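Local coordinates for secreted protein (Streptomyces lividans TK24, PDB 5LXZ) that probably works as a copper-radical oxidase of family AA5, a secreted relative of galactose oxidase, and in this variant holds bound copper, at residues T68-C80 and I223-Y236. The protein carries 1 engineered substitution. Sequence-based numbering, arbitrary orientation. Where two conformers were deposited one is given.
Sequences TIKKVPTPSDLFC and IRDAFEFDPVAEKY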
loop_
_atom_site.group_PDB
_atom_site.type_symbol
_atom_site.label_atom_id
_atom_site.label_comp_id
_atom_site.label_asym_id
_atom_site.label_seq_id
_atom_site.Cartn_x
_atom_site.Cartn_y
_atom_site.Cartn_z
ATOM N N THR A 68 0.982 -21.238 15.544
ATOM C CA THR A 68 2.322 -20.984 15.975
ATOM C C THR A 68 2.969 -19.818 15.222
ATOM O O THR A 68 2.550 -19.432 14.120
ATOM C CB THR A 68 3.164 -22.225 15.750
ATOM O OG1 THR A 68 3.041 -22.641 14.393
ATOM C CG2 THR A 68 2.669 -23.369 16.659
ATOM N N ILE A 69 4.018 -19.296 15.824
ATOM C CA ILE A 69 4.678 -18.112 15.310
ATOM C C ILE A 69 6.154 -18.240 15.525
ATOM O O ILE A 69 6.601 -18.808 16.523
ATOM C CB ILE A 69 4.020 -16.824 15.876
ATOM C CG1 ILE A 69 4.602 -15.569 15.204
ATOM C CG2 ILE A 69 4.155 -16.713 17.377
ATOM C CD1 ILE A 69 3.632 -14.395 15.175
ATOM N N LYS A 70 6.943 -17.741 14.593
ATOM C CA LYS A 70 8.385 -17.680 14.761
ATOM C C LYS A 70 8.940 -16.354 14.287
ATOM O O LYS A 70 8.332 -15.672 13.459
ATOM C CB LYS A 70 9.099 -18.821 14.044
ATOM C CG LYS A 70 8.944 -18.826 12.535
ATOM C CD LYS A 70 9.777 -19.904 11.851
ATOM C CE LYS A 70 11.129 -19.382 11.402
ATOM N NZ LYS A 70 11.728 -20.327 10.431
ATOM N N LYS A 71 10.102 -16.006 14.806
ATOM C CA LYS A 71 10.853 -14.866 14.353
ATOM C C LYS A 71 11.680 -15.251 13.152
ATOM O O LYS A 71 12.155 -16.383 13.041
ATOM C CB LYS A 71 11.758 -14.323 15.452
ATOM C CG LYS A 71 11.029 -13.964 16.719
ATOM C CD LYS A 71 11.886 -13.060 17.582
ATOM C CE LYS A 71 11.108 -12.621 18.790
ATOM N NZ LYS A 71 11.946 -11.813 19.700
ATOM N N VAL A 72 11.832 -14.285 12.241
ATOM C CA VAL A 72 12.706 -14.395 11.085
ATOM C C VAL A 72 13.778 -13.302 11.127
ATOM O O VAL A 72 13.481 -12.140 11.275
ATOM C CB VAL A 72 11.899 -14.242 9.775
ATOM C CG1 VAL A 72 12.831 -14.280 8.575
ATOM C CG2 VAL A 72 10.896 -15.361 9.659
ATOM N N PRO A 73 15.070 -13.664 10.980
ATOM C CA PRO A 73 16.096 -12.633 10.926
ATOM C C PRO A 73 15.839 -11.625 9.801
ATOM O O PRO A 73 15.561 -12.044 8.658
ATOM C CB PRO A 73 17.388 -13.416 10.633
ATOM C CG PRO A 73 17.093 -14.815 10.985
ATOM C CD PRO A 73 15.619 -15.020 10.828
ATOM N N THR A 74 15.862 -10.355 10.162
ATOM C CA THR A 74 15.486 -9.267 9.269
ATOM C C THR A 74 16.715 -8.417 9.015
ATOM O O THR A 74 17.178 -7.714 9.919
ATOM C CB THR A 74 14.322 -8.486 9.857
ATOM O OG1 THR A 74 13.294 -9.444 10.128
ATOM C CG2 THR A 74 13.817 -7.437 8.877
ATOM N N PRO A 75 17.241 -8.446 7.780
ATOM C CA PRO A 75 18.557 -7.858 7.511
ATOM C C PRO A 75 18.618 -6.339 7.376
ATOM O O PRO A 75 19.707 -5.736 7.507
ATOM C CB PRO A 75 18.940 -8.534 6.184
ATOM C CG PRO A 75 17.623 -8.717 5.501
ATOM C CD PRO A 75 16.731 -9.186 6.612
ATOM N N SER A 76 17.481 -5.699 7.100
ATOM C CA SER A 76 17.415 -4.257 6.859
ATOM C C SER A 76 16.093 -3.760 7.409
ATOM O O SER A 76 15.236 -4.561 7.738
ATOM C CB SER A 76 17.445 -3.934 5.344
ATOM O OG SER A 76 18.663 -4.360 4.812
ATOM N N ASP A 77 15.939 -2.448 7.448
ATOM C CA ASP A 77 14.693 -1.867 7.931
ATOM C C ASP A 77 13.630 -1.919 6.828
ATOM O O ASP A 77 13.442 -0.941 6.106
ATOM C CB ASP A 77 14.843 -0.446 8.453
ATOM C CG ASP A 77 13.728 -0.081 9.388
ATOM O OD1 ASP A 77 12.753 -0.861 9.428
ATOM O OD2 ASP A 77 13.811 0.943 10.108
ATOM N N LEU A 78 12.918 -3.038 6.805
ATOM C CA LEU A 78 11.916 -3.336 5.757
ATOM C C LEU A 78 10.567 -2.708 5.987
ATOM O O LEU A 78 9.647 -2.916 5.216
ATOM C CB LEU A 78 11.778 -4.822 5.581
ATOM C CG LEU A 78 13.073 -5.494 5.199
ATOM C CD1 LEU A 78 12.798 -6.972 4.997
ATOM C CD2 LEU A 78 13.760 -4.844 4.004
ATOM N N PHE A 79 10.458 -1.896 7.011
ATOM C CA PHE A 79 9.360 -0.984 7.166
ATOM C C PHE A 79 9.460 -0.041 5.949
ATOM O O PHE A 79 10.534 0.335 5.579
ATOM C CB PHE A 79 9.607 -0.293 8.552
ATOM C CG PHE A 79 8.853 0.962 8.802
ATOM C CD1 PHE A 79 7.527 1.096 8.458
ATOM C CD2 PHE A 79 9.499 2.035 9.450
ATOM C CE1 PHE A 79 6.847 2.265 8.732
ATOM C CE2 PHE A 79 8.844 3.202 9.691
ATOM C CZ PHE A 79 7.504 3.320 9.345
ATOM N N CYS A 80 8.378 0.360 5.337
ATOM C CA CYS A 80 8.509 1.318 4.183
ATOM C C CYS A 80 8.917 0.669 2.865
ATOM O O CYS A 80 9.316 1.365 1.939
ATOM C CB CYS A 80 9.525 2.501 4.392
ATOM S SG CYS A 80 9.483 3.525 5.887
ATOM N N ILE A 223 16.050 3.640 1.362
ATOM C CA ILE A 223 17.194 2.804 1.058
ATOM C C ILE A 223 16.961 2.021 -0.249
ATOM O O ILE A 223 15.837 1.998 -0.754
ATOM C CB ILE A 223 17.465 1.832 2.211
ATOM C CG1 ILE A 223 16.330 0.805 2.350
ATOM C CG2 ILE A 223 17.733 2.612 3.513
ATOM C CD1 ILE A 223 16.554 -0.208 3.463
ATOM N N ARG A 224 18.039 1.468 -0.803
ATOM C CA ARG A 224 18.018 0.773 -2.081
ATOM C C ARG A 224 17.817 -0.729 -1.958
ATOM O O ARG A 224 17.626 -1.392 -2.976
ATOM C CB ARG A 224 19.310 1.017 -2.843
ATOM C CG ARG A 224 19.577 2.469 -3.140
ATOM C CD ARG A 224 20.889 2.716 -3.901
ATOM N NE ARG A 224 20.938 4.161 -4.135
ATOM C CZ ARG A 224 21.308 5.102 -3.236
ATOM N NH1 ARG A 224 21.750 4.784 -2.012
ATOM N NH2 ARG A 224 21.237 6.397 -3.558
ATOM N N ASP A 225 17.916 -1.269 -0.750
ATOM C CA ASP A 225 17.982 -2.700 -0.524
ATOM C C ASP A 225 16.837 -3.468 -1.147
ATOM O O ASP A 225 15.684 -3.008 -1.094
ATOM C CB ASP A 225 17.964 -3.029 0.969
ATOM C CG ASP A 225 19.095 -2.381 1.754
ATOM O OD1 ASP A 225 19.590 -1.287 1.399
ATOM O OD2 ASP A 225 19.463 -2.971 2.802
ATOM N N ALA A 226 17.122 -4.645 -1.662
ATOM C CA ALA A 226 16.113 -5.551 -2.162
ATOM C C ALA A 226 16.389 -6.985 -1.807
ATOM O O ALA A 226 17.569 -7.436 -1.803
ATOM C CB ALA A 226 15.972 -5.412 -3.650
ATOM N N PHE A 227 15.323 -7.743 -1.565
ATOM C CA PHE A 227 15.451 -9.140 -1.190
ATOM C C PHE A 227 14.335 -9.929 -1.861
ATOM O O PHE A 227 13.308 -9.370 -2.217
ATOM C CB PHE A 227 15.254 -9.305 0.328
ATOM C CG PHE A 227 16.217 -8.527 1.159
ATOM C CD1 PHE A 227 15.992 -7.195 1.455
ATOM C CD2 PHE A 227 17.423 -9.109 1.543
ATOM C CE1 PHE A 227 16.912 -6.461 2.192
ATOM C CE2 PHE A 227 18.356 -8.354 2.251
ATOM C CZ PHE A 227 18.093 -7.060 2.584
ATOM N N GLU A 228 14.527 -11.224 -2.008
ATOM C CA GLU A 228 13.429 -12.123 -2.249
ATOM C C GLU A 228 13.178 -12.895 -0.969
ATOM O O GLU A 228 14.094 -13.508 -0.445
ATOM C CB GLU A 228 13.701 -13.047 -3.399
ATOM C CG GLU A 228 13.752 -12.361 -4.758
ATOM C CD GLU A 228 13.923 -13.338 -5.913
ATOM O OE1 GLU A 228 13.707 -14.570 -5.712
ATOM O OE2 GLU A 228 14.248 -12.910 -7.040
ATOM N N PHE A 229 11.965 -12.878 -0.432
ATOM C CA PHE A 229 11.671 -13.717 0.714
ATOM C C PHE A 229 11.262 -15.073 0.162
ATOM O O PHE A 229 10.296 -15.173 -0.604
ATOM C CB PHE A 229 10.540 -13.170 1.588
ATOM C CG PHE A 229 10.341 -13.988 2.815
ATOM C CD1 PHE A 229 11.215 -13.800 3.904
ATOM C CD2 PHE A 229 9.405 -15.031 2.878
ATOM C CE1 PHE A 229 11.092 -14.567 5.049
ATOM C CE2 PHE A 229 9.320 -15.809 4.044
ATOM C CZ PHE A 229 10.148 -15.561 5.114
ATOM N N ASP A 230 11.988 -16.114 0.558
ATOM C CA ASP A 230 11.732 -17.471 0.116
ATOM C C ASP A 230 10.847 -18.148 1.170
ATOM O O ASP A 230 11.292 -18.360 2.307
ATOM C CB ASP A 230 13.092 -18.173 -0.049
ATOM C CG ASP A 230 12.974 -19.620 -0.455
ATOM O OD1 ASP A 230 11.969 -20.268 -0.173
ATOM O OD2 ASP A 230 13.966 -20.107 -1.052
ATOM N N PRO A 231 9.591 -18.459 0.827
ATOM C CA PRO A 231 8.673 -19.013 1.804
ATOM C C PRO A 231 8.998 -20.445 2.238
ATOM O O PRO A 231 8.586 -20.834 3.322
ATOM C CB PRO A 231 7.333 -18.944 1.131
ATOM C CG PRO A 231 7.596 -18.834 -0.298
ATOM C CD PRO A 231 8.981 -18.310 -0.513
ATOM N N VAL A 232 9.762 -21.177 1.455
ATOM C CA VAL A 232 10.137 -22.550 1.864
ATOM C C VAL A 232 11.295 -22.500 2.852
ATOM O O VAL A 232 11.212 -23.050 3.955
ATOM C CB VAL A 232 10.413 -23.439 0.647
ATOM C CG1 VAL A 232 10.912 -24.832 1.068
ATOM C CG2 VAL A 232 9.142 -23.580 -0.199
ATOM N N ALA A 233 12.331 -21.754 2.500
ATOM C CA ALA A 233 13.443 -21.529 3.398
ATOM C C ALA A 233 13.101 -20.640 4.598
ATOM O O ALA A 233 13.795 -20.661 5.619
ATOM C CB ALA A 233 14.591 -20.958 2.638
ATOM N N GLU A 234 12.045 -19.833 4.457
ATOM C CA GLU A 234 11.655 -18.844 5.441
ATOM C C GLU A 234 12.776 -17.870 5.744
ATOM O O GLU A 234 13.064 -17.571 6.895
ATOM C CB GLU A 234 11.041 -19.523 6.655
ATOM C CG GLU A 234 9.774 -20.267 6.263
ATOM C CD GLU A 234 9.045 -20.934 7.419
ATOM O OE1 GLU A 234 9.648 -21.094 8.504
ATOM O OE2 GLU A 234 7.862 -21.276 7.213
ATOM N N LYS A 235 13.394 -17.334 4.693
ATOM C CA LYS A 235 14.445 -16.362 4.871
ATOM C C LYS A 235 14.462 -15.315 3.764
ATOM O O LYS A 235 13.969 -15.555 2.644
ATOM C CB LYS A 235 15.812 -17.053 5.019
ATOM C CG LYS A 235 16.350 -17.770 3.836
ATOM C CD LYS A 235 17.743 -18.333 4.201
ATOM C CE LYS A 235 18.012 -19.702 3.625
ATOM N NZ LYS A 235 18.110 -19.637 2.151
ATOM N N TYR A 236 15.004 -14.157 4.082
ATOM C CA TYR A 236 15.230 -13.114 3.102
ATOM C C TYR A 236 16.526 -13.412 2.356
ATOM O O TYR A 236 17.565 -13.659 3.001
ATOM C CB TYR A 236 15.363 -11.760 3.771
ATOM C CG TYR A 236 14.111 -11.267 4.430
ATOM C CD1 TYR A 236 13.136 -10.586 3.702
ATOM C CD2 TYR A 236 13.933 -11.384 5.800
ATOM C CE1 TYR A 236 12.017 -10.097 4.326
ATOM C CE2 TYR A 236 12.833 -10.853 6.440
ATOM C CZ TYR A 236 11.873 -10.206 5.680
ATOM O OH TYR A 236 10.725 -9.680 6.277
HETATM O O HOH W 1 13.605 -18.525 9.328
HETATM O O HOH W 2 16.114 -13.976 6.803
#
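Pro75, Leu78 and Val72 pack on Tyr236, Phe227 and Phe229 where two adjacent blades of the Kelch beta-propeller meet. Strand 69-71 is the outermost strand of one blade, 72-80 links it to the next blade, and 226-230 with 235-238 form that blade's outer hairpin, turned at a G1 beta bulge with Glu234 and Lys235 facing Asp230.

Apolar contacts centre on Tyr236. The Leu78 side chain points head-on against that of Tyr236, its CD1 3.3 Å from Tyr236 CE1, and Pro75 CD approaches on the same side of the ring, 3.6 Å from Tyr236 CD2. Phe229, its CG anti to the backbone N (chi1 -175°), sets CD1 over the centre of one Tyr236 face and receives Val72 CG1 at its own edge. Pro75 CG slides past Phe227, 3.4 Å from CE2, and Leu78 CD2 reaches the same ring. An alanine in place of Tyr236 would probably open a gap between Phe229 on one side and Leu78 and Pro75 on the other, and leave Thr59 without the hydrogen bond it shares with the phenol OH.

Polar contacts hold both ends. Lys70, bent at chi3 (-94°), brings NZ to Glu234 OE1 (2.9 Å) in a salt bridge running nearly along the C-O bond; Lys38 pairs with OE2, so two lysines share this carboxylate. One water joins Lys70 NZ to Glu234 O, another joins Pro73 O to Tyr236 N. Pro73 O also lies in the Tyr236 ring plane, 3.4 Å from CD2.

Beyond Ser76 the linker runs inward to Phe79, whose ring meets the copper ligand His461. At that end Ser76 OG, at the edge of the Phe227 ring, donates a 2.6 Å bond to Asp225 OD2 from its anti side, 21° out of the carboxylate plane.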